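Local structure of DNA-entry nuclease (Competence-specific nuclease) (Streptococcus agalactiae ILRI112, 4QGO) at residues Gln153-Tyr156 with Glu157-Arg161; Val136-Thr139 with Ala140-Gln144; Asn55-Asp58 with Asn59-Pro63; Ile33-Leu36 with Asn37-Thr41. The protein probably hydrolyses DNA and perhaps RNA with little sequence specificity, as a metal-dependent nuclease of the beta-beta-alpha type, and is a virulence factor of the bacterium. The protein carries 1 engineered substitution. All coordinates share one frame; numbering follows the deposited sequence.

Interaction 1: Gln153-Tyr156 with Glu157-Arg161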
loop_
_atom_site.group_PDB
_atom_site.type_symbol
_atom_site.label_atom_id
_atom_site.label_comp_id
_atom_site.label_asym_id
_atom_site.label_seq_id
_atom_site.Cartn_x
_atom_site.Cartn_y
_atom_site.Cartn_z
ATOM N N GLN A 153 5.122 3.752 -1.228
ATOM C CA GLN A 153 4.887 2.325 -1.364
ATOM C C GLN A 153 5.862 1.691 -2.374
ATOM O O GLN A 153 6.292 0.547 -2.184
ATOM C CB GLN A 153 3.425 2.067 -1.732
ATOM C CG GLN A 153 3.112 0.593 -1.975
ATOM C CD GLN A 153 1.627 0.298 -1.977
ATOM O OE1 GLN A 153 0.815 1.080 -1.470
ATOM N NE2 GLN A 153 1.262 -0.851 -2.545
ATOM N N ASN A 154 6.233 2.434 -3.415
ATOM C CA ASN A 154 7.204 1.919 -4.383
ATOM C C ASN A 154 8.514 1.509 -3.709
ATOM O O ASN A 154 9.108 0.505 -4.078
ATOM C CB ASN A 154 7.508 2.965 -5.471
ATOM C CG ASN A 154 6.704 2.756 -6.756
ATOM O OD1 ASN A 154 5.925 1.806 -6.893
ATOM N ND2 ASN A 154 6.903 3.657 -7.713
ATOM N N TYR A 155 8.969 2.290 -2.728
ATOM C CA TYR A 155 10.211 1.956 -2.029
ATOM C C TYR A 155 10.138 0.556 -1.406
ATOM O O TYR A 155 11.066 -0.257 -1.540
ATOM C CB TYR A 155 10.529 2.984 -0.931
ATOM C CG TYR A 155 11.764 2.614 -0.145
ATOM C CD1 TYR A 155 13.029 2.880 -0.648
ATOM C CD2 TYR A 155 11.663 1.980 1.087
ATOM C CE1 TYR A 155 14.163 2.508 0.048
ATOM C CE2 TYR A 155 12.804 1.609 1.796
ATOM C CZ TYR A 155 14.039 1.889 1.267
ATOM O OH TYR A 155 15.173 1.520 1.962
ATOM N N TYR A 156 9.047 0.292 -0.695
ATOM C CA TYR A 156 8.865 -0.995 -0.045
ATOM C C TYR A 156 8.668 -2.127 -1.028
ATOM O O TYR A 156 9.187 -3.234 -0.831
ATOM C CB TYR A 156 7.757 -0.906 1.006
ATOM C CG TYR A 156 8.273 -0.141 2.193
ATOM C CD1 TYR A 156 8.973 -0.791 3.211
ATOM C CD2 TYR A 156 8.135 1.237 2.268
ATOM C CE1 TYR A 156 9.491 -0.085 4.282
ATOM C CE2 TYR A 156 8.648 1.951 3.336
ATOM C CZ TYR A 156 9.316 1.281 4.339
ATOM O OH TYR A 156 9.842 1.975 5.407
ATOM N N GLU A 157 7.952 -1.844 -2.107
ATOM C CA GLU A 157 7.826 -2.822 -3.187
ATOM C C GLU A 157 9.186 -3.165 -3.787
ATOM O O GLU A 157 9.447 -4.329 -4.095
ATOM C CB GLU A 157 6.835 -2.341 -4.250
ATOM C CG GLU A 157 5.389 -2.387 -3.730
ATOM C CD GLU A 157 4.423 -1.629 -4.595
ATOM O OE1 GLU A 157 4.858 -0.674 -5.258
ATOM O OE2 GLU A 157 3.219 -1.978 -4.613
ATOM N N SER A 158 10.055 -2.166 -3.921
ATOM C CA SER A 158 11.406 -2.417 -4.394
ATOM C C SER A 158 12.187 -3.324 -3.454
ATOM O O SER A 158 12.938 -4.185 -3.921
ATOM C CB SER A 158 12.166 -1.111 -4.598
ATOM O OG SER A 158 11.588 -0.367 -5.656
ATOM N N LEU A 159 12.024 -3.156 -2.142
ATOM C CA LEU A 159 12.693 -4.057 -1.210
ATOM C C LEU A 159 12.233 -5.494 -1.420
ATOM O O LEU A 159 13.039 -6.432 -1.393
ATOM C CB LEU A 159 12.425 -3.656 0.248
ATOM C CG LEU A 159 12.979 -2.309 0.698
ATOM C CD1 LEU A 159 12.586 -2.056 2.157
ATOM C CD2 LEU A 159 14.491 -2.250 0.527
ATOM N N VAL A 160 10.930 -5.670 -1.618
ATOM C CA VAL A 160 10.366 -7.005 -1.775
ATOM C C VAL A 160 10.800 -7.608 -3.108
ATOM O O VAL A 160 11.206 -8.770 -3.176
ATOM C CB VAL A 160 8.835 -6.976 -1.704
ATOM C CG1 VAL A 160 8.263 -8.350 -1.983
ATOM C CG2 VAL A 160 8.393 -6.508 -0.325
ATOM N N ARG A 161 10.742 -6.798 -4.154
ATOM C CA ARG A 161 11.151 -7.234 -5.485
ATOM C C ARG A 161 12.605 -7.675 -5.487
ATOM O O ARG A 161 12.941 -8.731 -6.036
ATOM C CB ARG A 161 10.949 -6.074 -6.455
ATOM C CG ARG A 161 11.152 -6.413 -7.895
ATOM C CD ARG A 161 10.793 -5.237 -8.787
ATOM N NE ARG A 161 11.709 -4.116 -8.586
ATOM C CZ ARG A 161 11.355 -2.945 -8.075
ATOM N NH1 ARG A 161 10.091 -2.734 -7.708
ATOM N NH2 ARG A 161 12.266 -1.987 -7.934
HETATM O O HOH W 1 8.925 -0.114 -6.854
#
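Leu159 CD1 reaches two tyrosine rings obliquely, 3.7 Å from Tyr155 CE2 and 4.0 Å from Tyr156 CD1, while the rings meet each other: Tyr155 CD2 stands over one face of Tyr156, offset toward the rim, and Tyr156 CD2 lies at the edge of Tyr155. All belong to the first turns of helix 153-165, probably the beta-beta-alpha helix after strands 108-112 and 135-139; its i to i+4 backbone bonds begin with Glu157 N to Gln153 O. Farther out, the Tyr156 ring pairs edge-to-face with Phe202 of the large sheet, and its OH bonds to Arg151.

A different side of the helix is polar. Gln153 has CG anti to its backbone nitrogen (chi1 177°), and its extended chain carries NE2 to Glu157 OE2 at 3.1 Å. That donor arrives from above the carboxylate plane, 60° out of it, and the amide and carboxylate planes are 69° apart. Gln138 bonds Gln153 OE1, so both ends of the amide are engaged. Asn154 turns ND2 to Gln144 O. Ser158 OG is shared by Asn146 and Arg161 NH2, and the same guanidinium holds water 1 in its plane, with Arg161 NH1 3.0 Å from a water that donates to Asn154 O at 2.9 Å.

Interaction 2: Val136-Thr139 with Ala140-Gln144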
loop_
_atom_site.group_PDB
_atom_site.type_symbol
_atom_site.label_atom_id
_atom_site.label_comp_id
_atom_site.label_asym_id
_atom_site.label_seq_id
_atom_site.Cartn_x
_atom_site.Cartn_y
_atom_site.Cartn_z
ATOM N N VAL A 136 -6.824 0.955 -5.210
ATOM C CA VAL A 136 -7.419 2.077 -4.491
ATOM C C VAL A 136 -6.986 3.398 -5.111
ATOM O O VAL A 136 -6.079 3.447 -5.952
ATOM C CB VAL A 136 -7.052 2.078 -2.988
ATOM C CG1 VAL A 136 -7.641 0.853 -2.294
ATOM C CG2 VAL A 136 -5.522 2.141 -2.786
ATOM N N THR A 137 -7.650 4.472 -4.696
ATOM C CA THR A 137 -7.222 5.818 -5.040
ATOM C C THR A 137 -6.057 6.173 -4.137
ATOM O O THR A 137 -6.218 6.261 -2.926
ATOM C CB THR A 137 -8.368 6.816 -4.844
ATOM O OG1 THR A 137 -9.423 6.491 -5.758
ATOM C CG2 THR A 137 -7.898 8.254 -5.085
ATOM N N GLN A 138 -4.875 6.348 -4.723
ATOM C CA GLN A 138 -3.670 6.563 -3.937
ATOM C C GLN A 138 -2.966 7.827 -4.401
ATOM O O GLN A 138 -2.864 8.093 -5.615
ATOM C CB GLN A 138 -2.725 5.362 -4.057
ATOM C CG GLN A 138 -1.563 5.415 -3.059
ATOM C CD GLN A 138 -0.753 4.138 -3.053
ATOM O OE1 GLN A 138 -0.622 3.471 -4.085
ATOM N NE2 GLN A 138 -0.207 3.782 -1.894
ATOM N N THR A 139 -2.476 8.615 -3.453
ATOM C CA THR A 139 -1.779 9.833 -3.861
ATOM C C THR A 139 -0.576 9.488 -4.755
ATOM O O THR A 139 0.064 8.439 -4.588
ATOM C CB THR A 139 -1.329 10.705 -2.678
ATOM O OG1 THR A 139 -0.274 10.037 -1.962
ATOM C CG2 THR A 139 -2.507 10.998 -1.755
ATOM N N ALA A 140 -0.282 10.365 -5.713
ATOM C CA ALA A 140 0.864 10.153 -6.579
ATOM C C ALA A 140 2.137 10.014 -5.759
ATOM O O ALA A 140 2.959 9.145 -6.041
ATOM C CB ALA A 140 0.999 11.295 -7.581
ATOM N N HIS A 141 2.300 10.864 -4.741
ATOM C CA HIS A 141 3.480 10.778 -3.899
ATOM C C HIS A 141 3.611 9.429 -3.204
ATOM O O HIS A 141 4.674 8.809 -3.227
ATOM C CB HIS A 141 3.475 11.852 -2.826
ATOM C CG HIS A 141 4.527 11.632 -1.794
ATOM N ND1 HIS A 141 5.864 11.863 -2.035
ATOM C CD2 HIS A 141 4.449 11.134 -0.538
ATOM C CE1 HIS A 141 6.561 11.552 -0.954
ATOM N NE2 HIS A 141 5.724 11.114 -0.029
ATOM N N SER A 142 2.537 8.990 -2.556
ATOM C CA SER A 142 2.643 7.772 -1.763
ATOM C C SER A 142 2.703 6.509 -2.629
ATOM O O SER A 142 3.268 5.499 -2.212
ATOM C CB SER A 142 1.556 7.705 -0.682
ATOM O OG SER A 142 0.272 7.415 -1.225
ATOM N N ASN A 143 2.159 6.570 -3.840
ATOM C CA ASN A 143 2.311 5.491 -4.797
ATOM C C ASN A 143 3.729 5.413 -5.360
ATOM O O ASN A 143 4.356 4.352 -5.358
ATOM C CB ASN A 143 1.304 5.671 -5.945
ATOM C CG ASN A 143 1.388 4.561 -6.968
ATOM O OD1 ASN A 143 0.918 3.451 -6.724
ATOM N ND2 ASN A 143 1.957 4.852 -8.125
ATOM N N GLN A 144 4.253 6.557 -5.792
ATOM C CA GLN A 144 5.434 6.583 -6.662
ATOM C C GLN A 144 6.786 6.660 -5.972
ATOM O O GLN A 144 7.799 6.222 -6.535
ATOM C CB GLN A 144 5.323 7.759 -7.633
ATOM C CG GLN A 144 4.185 7.616 -8.604
ATOM C CD GLN A 144 3.999 8.836 -9.489
ATOM O OE1 GLN A 144 4.964 9.540 -9.815
ATOM N NE2 GLN A 144 2.761 9.084 -9.893
HETATM O O HOH W 2 -0.660 5.427 0.550
#
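Between Thr139 and Ala140 the chain passes from strand to helix, the short axes at 96° to each other and 5.2 Å apart at closest, and Asn143 N closes the first helical turn on Thr139 O at 2.9 Å. Thr139 is the N-cap. Its chi1 of 69° sets OG1 between the backbone nitrogen and the carbonyl carbon, from where it faces the start of the helix and accepts from Ser142 N at 3.1 Å. Ser142 OG lies 2.8 Å from the same Thr139 OG1. Thr139 OG1 also bonds to Thr209 O.

The extended Gln138 side chain runs along the turn. Its CG packs 3.3 Å from Ser142 OG, and its side chain crosses that of Asn143 at about a right angle, the two amide planes 60° apart. Gln138 OE1 and Asn143 OD1 approach to 3.1 Å; both are acceptors, so this is proximity and not a bond. Gln138 NE2 donates to water 2, which also touches Ser142 OG, and to Gln153 OE1.

Strand 135-139 pairs antiparallel with strand 108-112, and helix 140-144 turns off its end toward helix 153-165, an order consistent with the beta-beta-alpha nuclease core.

Interaction 3: Asn55-Asp58 with Asn59-Pro63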
loop_
_atom_site.group_PDB
_atom_site.type_symbol
_atom_site.label_atom_id
_atom_site.label_comp_id
_atom_site.label_asym_id
_atom_site.label_seq_id
_atom_site.Cartn_x
_atom_site.Cartn_y
_atom_site.Cartn_z
ATOM N N ASN A 55 -6.686 -11.328 -2.881
ATOM C CA ASN A 55 -7.309 -10.033 -2.608
ATOM C C ASN A 55 -8.648 -10.253 -1.929
ATOM O O ASN A 55 -9.270 -11.319 -2.079
ATOM C CB ASN A 55 -7.526 -9.245 -3.900
ATOM C CG ASN A 55 -6.245 -8.658 -4.455
ATOM O OD1 ASN A 55 -5.813 -8.996 -5.560
ATOM N ND2 ASN A 55 -5.659 -7.726 -3.710
ATOM N N THR A 56 -9.101 -9.261 -1.167
ATOM C CA THR A 56 -10.383 -9.371 -0.473
ATOM C C THR A 56 -11.051 -8.009 -0.440
ATOM O O THR A 56 -10.412 -6.979 -0.677
ATOM C CB THR A 56 -10.250 -9.897 0.976
ATOM O OG1 THR A 56 -9.759 -8.864 1.835
ATOM C CG2 THR A 56 -9.331 -11.130 1.058
ATOM N N ILE A 57 -12.347 -8.008 -0.155
ATOM C CA ILE A 57 -13.089 -6.764 0.027
ATOM C C ILE A 57 -13.885 -6.798 1.324
ATOM O O ILE A 57 -14.214 -7.870 1.827
ATOM C CB ILE A 57 -14.030 -6.437 -1.160
ATOM C CG1 ILE A 57 -15.024 -7.571 -1.416
ATOM C CG2 ILE A 57 -13.221 -6.127 -2.426
ATOM C CD1 ILE A 57 -16.043 -7.231 -2.493
ATOM N N ASP A 58 -14.197 -5.622 1.864
ATOM C CA ASP A 58 -14.941 -5.553 3.122
ATOM C C ASP A 58 -16.453 -5.440 2.875
ATOM O O ASP A 58 -16.908 -5.548 1.744
ATOM C CB ASP A 58 -14.397 -4.450 4.044
ATOM C CG ASP A 58 -14.509 -3.058 3.442
ATOM O OD1 ASP A 58 -15.409 -2.833 2.604
ATOM O OD2 ASP A 58 -13.690 -2.193 3.831
ATOM N N ASN A 59 -17.229 -5.230 3.935
ATOM C CA ASN A 59 -18.683 -5.244 3.787
ATOM C C ASN A 59 -19.227 -4.035 3.032
ATOM O O ASN A 59 -20.378 -4.027 2.597
ATOM C CB ASN A 59 -19.371 -5.402 5.147
ATOM C CG ASN A 59 -19.324 -6.840 5.659
ATOM O OD1 ASN A 59 -19.230 -7.788 4.878
ATOM N ND2 ASN A 59 -19.388 -7.001 6.976
ATOM N N GLN A 60 -18.388 -3.019 2.871
ATOM C CA GLN A 60 -18.754 -1.857 2.081
ATOM C C GLN A 60 -18.178 -1.949 0.674
ATOM O O GLN A 60 -18.160 -0.966 -0.065
ATOM C CB GLN A 60 -18.302 -0.580 2.787
ATOM C CG GLN A 60 -19.025 -0.357 4.124
ATOM C CD GLN A 60 -18.492 -1.234 5.271
ATOM O OE1 GLN A 60 -17.278 -1.343 5.492
ATOM N NE2 GLN A 60 -19.408 -1.861 6.004
ATOM N N GLN A 61 -17.727 -3.151 0.314
ATOM C CA GLN A 61 -17.200 -3.457 -1.019
ATOM C C GLN A 61 -15.915 -2.695 -1.344
ATOM O O GLN A 61 -15.615 -2.456 -2.513
ATOM C CB GLN A 61 -18.228 -3.189 -2.128
ATOM C CG GLN A 61 -19.680 -3.446 -1.765
ATOM C CD GLN A 61 -20.055 -4.894 -1.870
ATOM O OE1 GLN A 61 -19.219 -5.779 -1.685
ATOM N NE2 GLN A 61 -21.322 -5.154 -2.180
ATOM N N ARG A 62 -15.164 -2.331 -0.309
ATOM C CA ARG A 62 -13.887 -1.640 -0.487
ATOM C C ARG A 62 -12.747 -2.646 -0.455
ATOM O O ARG A 62 -12.803 -3.614 0.300
ATOM C CB ARG A 62 -13.654 -0.640 0.649
ATOM C CG ARG A 62 -14.793 0.349 0.859
ATOM C CD ARG A 62 -14.534 1.256 2.053
ATOM N NE ARG A 62 -14.316 0.523 3.294
ATOM C CZ ARG A 62 -14.239 1.073 4.501
ATOM N NH1 ARG A 62 -14.368 2.386 4.669
ATOM N NH2 ARG A 62 -14.050 0.299 5.556
ATOM N N PRO A 63 -11.692 -2.416 -1.253
ATOM C CA PRO A 63 -10.505 -3.280 -1.138
ATOM C C PRO A 63 -10.001 -3.361 0.292
ATOM O O PRO A 63 -9.872 -2.351 0.989
ATOM C CB PRO A 63 -9.479 -2.585 -2.042
ATOM C CG PRO A 63 -10.334 -1.936 -3.091
ATOM C CD PRO A 63 -11.555 -1.440 -2.347
HETATM O O HOH W 3 -17.066 -8.600 3.410
#
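Asp58 and Arg62 set their flat groups 48° apart, so that the carboxylate meets the guanidinium edge at a slant. Both Arg62 NE, at 2.8 Å, and Arg62 NH2, at 3.1 Å, donate to Asp58 OD2, a side-on salt bridge. The oxygen lies almost in the guanidinium plane; seen from the carboxylate, NE uses the syn lone pair whereas NH2 comes from above the plane.

The other oxygen serves the backbone. Arg62 N and Gln60 N, each 3.0 Å from Asp58 OD1, approach from opposite faces of the carboxylate plane, the second bond making an Asx turn. Asp58 chi1 of 62°, with CG between the backbone nitrogen and the carbonyl carbon, folds the carboxylate back over the turn it serves. That turn is type I from Asp58 to Gln61, closed by Gln61 N to Asp58 O at 2.9 Å. Gln61 then adopts positive phi (65°), and Asp58 N donates to Arg62 O, the pattern of a type I turn followed by a G1 beta bulge. Four N-H groups on one carboxylate would be expected to favour its charged form.

Arg62 NH1 bonds the carbonyls of Asn180 and Asp183, and its guanidinium makes a cation-pi contact with Tyr178. The hairpin-like loop thus joins strand 52-54 to strand 66-70 at the edge of the large sheet, with Ile57 and Pro63 forming a single backbone bridge.

Interaction 4: Ile33-Leu36 with Asn37-Thr41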
loop_
_atom_site.group_PDB
_atom_site.type_symbol
_atom_site.label_atom_id
_atom_site.label_comp_id
_atom_site.label_asym_id
_atom_site.label_seq_id
_atom_site.Cartn_x
_atom_site.Cartn_y
_atom_site.Cartn_z
ATOM N N ILE A 33 7.314 8.013 6.384
ATOM C CA ILE A 33 6.332 6.959 6.635
ATOM C C ILE A 33 6.247 6.655 8.130
ATOM O O ILE A 33 7.017 7.210 8.914
ATOM C CB ILE A 33 6.619 5.696 5.777
ATOM C CG1 ILE A 33 8.040 5.145 5.983
ATOM C CG2 ILE A 33 6.460 6.048 4.290
ATOM C CD1 ILE A 33 8.273 4.385 7.291
ATOM N N TYR A 34 5.314 5.795 8.529
ATOM C CA TYR A 34 5.268 5.336 9.916
ATOM C C TYR A 34 5.772 3.907 10.009
ATOM O O TYR A 34 5.199 2.991 9.407
ATOM C CB TYR A 34 3.850 5.453 10.494
ATOM C CG TYR A 34 3.463 6.871 10.825
ATOM C CD1 TYR A 34 3.774 7.424 12.061
ATOM C CD2 TYR A 34 2.793 7.662 9.903
ATOM C CE1 TYR A 34 3.436 8.732 12.362
ATOM C CE2 TYR A 34 2.452 8.973 10.196
ATOM C CZ TYR A 34 2.771 9.497 11.429
ATOM O OH TYR A 34 2.431 10.799 11.728
ATOM N N GLU A 35 6.854 3.732 10.756
ATOM C CA GLU A 35 7.335 2.418 11.116
ATOM C C GLU A 35 6.454 1.948 12.268
ATOM O O GLU A 35 6.231 2.704 13.227
ATOM C CB GLU A 35 8.794 2.515 11.553
ATOM C CG GLU A 35 9.443 1.205 11.927
ATOM C CD GLU A 35 10.862 1.390 12.451
ATOM O OE1 GLU A 35 11.348 0.501 13.182
ATOM O OE2 GLU A 35 11.490 2.428 12.145
ATOM N N LEU A 36 5.937 0.724 12.170
ATOM C CA LEU A 36 5.037 0.191 13.191
ATOM C C LEU A 36 5.698 -0.946 13.939
ATOM O O LEU A 36 6.377 -1.773 13.332
ATOM C CB LEU A 36 3.771 -0.369 12.529
ATOM C CG LEU A 36 3.062 0.551 11.537
ATOM C CD1 LEU A 36 1.810 -0.143 11.014
ATOM C CD2 LEU A 36 2.724 1.888 12.174
ATOM N N ASN A 37 5.489 -0.992 15.258
ATOM C CA ASN A 37 5.932 -2.149 16.042
ATOM C C ASN A 37 7.423 -2.452 15.867
ATOM O O ASN A 37 7.825 -3.616 15.782
ATOM C CB ASN A 37 5.094 -3.386 15.668
ATOM C CG ASN A 37 5.174 -4.495 16.706
ATOM O OD1 ASN A 37 5.155 -4.244 17.907
ATOM N ND2 ASN A 37 5.250 -5.735 16.235
ATOM N N ASN A 38 8.229 -1.394 15.818
ATOM C CA ASN A 38 9.668 -1.512 15.625
ATOM C C ASN A 38 10.042 -2.308 14.380
ATOM O O ASN A 38 11.065 -2.994 14.340
ATOM C CB ASN A 38 10.333 -2.071 16.877
ATOM C CG ASN A 38 10.097 -1.190 18.080
ATOM O OD1 ASN A 38 10.676 -0.107 18.186
ATOM N ND2 ASN A 38 9.225 -1.627 18.979
ATOM N N ASN A 39 9.190 -2.183 13.367
ATOM C CA ASN A 39 9.379 -2.825 12.063
ATOM C C ASN A 39 9.170 -4.346 12.071
ATOM O O ASN A 39 9.526 -5.025 11.112
ATOM C CB ASN A 39 10.746 -2.445 11.459
ATOM C CG ASN A 39 10.667 -2.035 10.001
ATOM O OD1 ASN A 39 9.601 -1.737 9.467
ATOM N ND2 ASN A 39 11.825 -2.006 9.353
ATOM N N GLN A 40 8.585 -4.872 13.150
ATOM C CA GLN A 40 8.340 -6.303 13.265
ATOM C C GLN A 40 6.900 -6.643 12.916
ATOM O O GLN A 40 5.964 -5.957 13.336
ATOM C CB GLN A 40 8.665 -6.801 14.684
ATOM C CG GLN A 40 10.030 -6.353 15.188
ATOM C CD GLN A 40 11.157 -6.787 14.278
ATOM O OE1 GLN A 40 11.433 -7.977 14.143
ATOM N NE2 GLN A 40 11.809 -5.823 13.642
ATOM N N THR A 41 6.741 -7.709 12.133
ATOM C CA THR A 41 5.428 -8.236 11.776
ATOM C C THR A 41 5.353 -9.701 12.181
ATOM O O THR A 41 6.383 -10.374 12.281
ATOM C CB THR A 41 5.153 -8.097 10.266
ATOM O OG1 THR A 41 3.940 -8.788 9.933
ATOM C CG2 THR A 41 6.307 -8.665 9.449
HETATM O O HOH W 4 8.035 1.473 15.523
#
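Leu36 O receives Asn39 N at 2.8 Å, the one hydrogen bond that links strand 33-36 directly to the loop after it. The donor stands well above the carbonyl plane, 46° out of it, as happens in a tight turn. One residue on, Gln40 N reaches Asn37 O at 3.0 Å, so two turns overlap. Asn37, Asn38 and Asn39 all have positive phi, which winds the backbone in the left-handed sense.

Side chains brace this coil from within the loop. Asn37, with CG anti to the backbone nitrogen (chi1 -162°), extends its amide past the turn so that ND2 donates to Gln40 O at 3.0 Å. The Gln40 chain curls back, placing NE2 3.0 Å from Asn38 O in a nearly straight bond of 172°. Water 4 accepts from Asn38 N at 2.9 Å and bonds only weakly to Glu35 O. The Glu35 side chain crosses that of Asn39 at about a right angle, but it has two conformers, so the contact is doubtful.

Beyond the loop, Asn39 OD1 accepts from Asn203 N of strand 201-207, and Gln40 O accepts from the side chain of the same Asn203. Leu36 packs on Phe27 and Ile22.

Asparagine accepts left-handed backbone angles more readily than most residues, which suits three in succession here, and Asn37 and Asn39 also contribute their amides to polar bonds that tie the turn down.

How the interactions relate
From the N terminus the order is interaction 4, interaction 3, interaction 2 and interaction 1; each ends before the next begins, so none nest or cross. Interaction 4 leads out of strand 33-36, and interaction 3 closes the loop between strands 52-54 and 66-70, both of the large sheet. Interaction 2 turns strand 135-139 into helix 140-144. Interaction 1 opens the next helix, joined to interaction 2 by Gln153 N to Ser142 O at 2.7 Å. Tyr156 OH packs on Ile33 CD1, and Val136 CG1 on Pro63 CB, so interaction 1 meets 4 and interaction 2 meets 3. Interactions 3 and 4 stay about 16 Å apart at their nearest atoms.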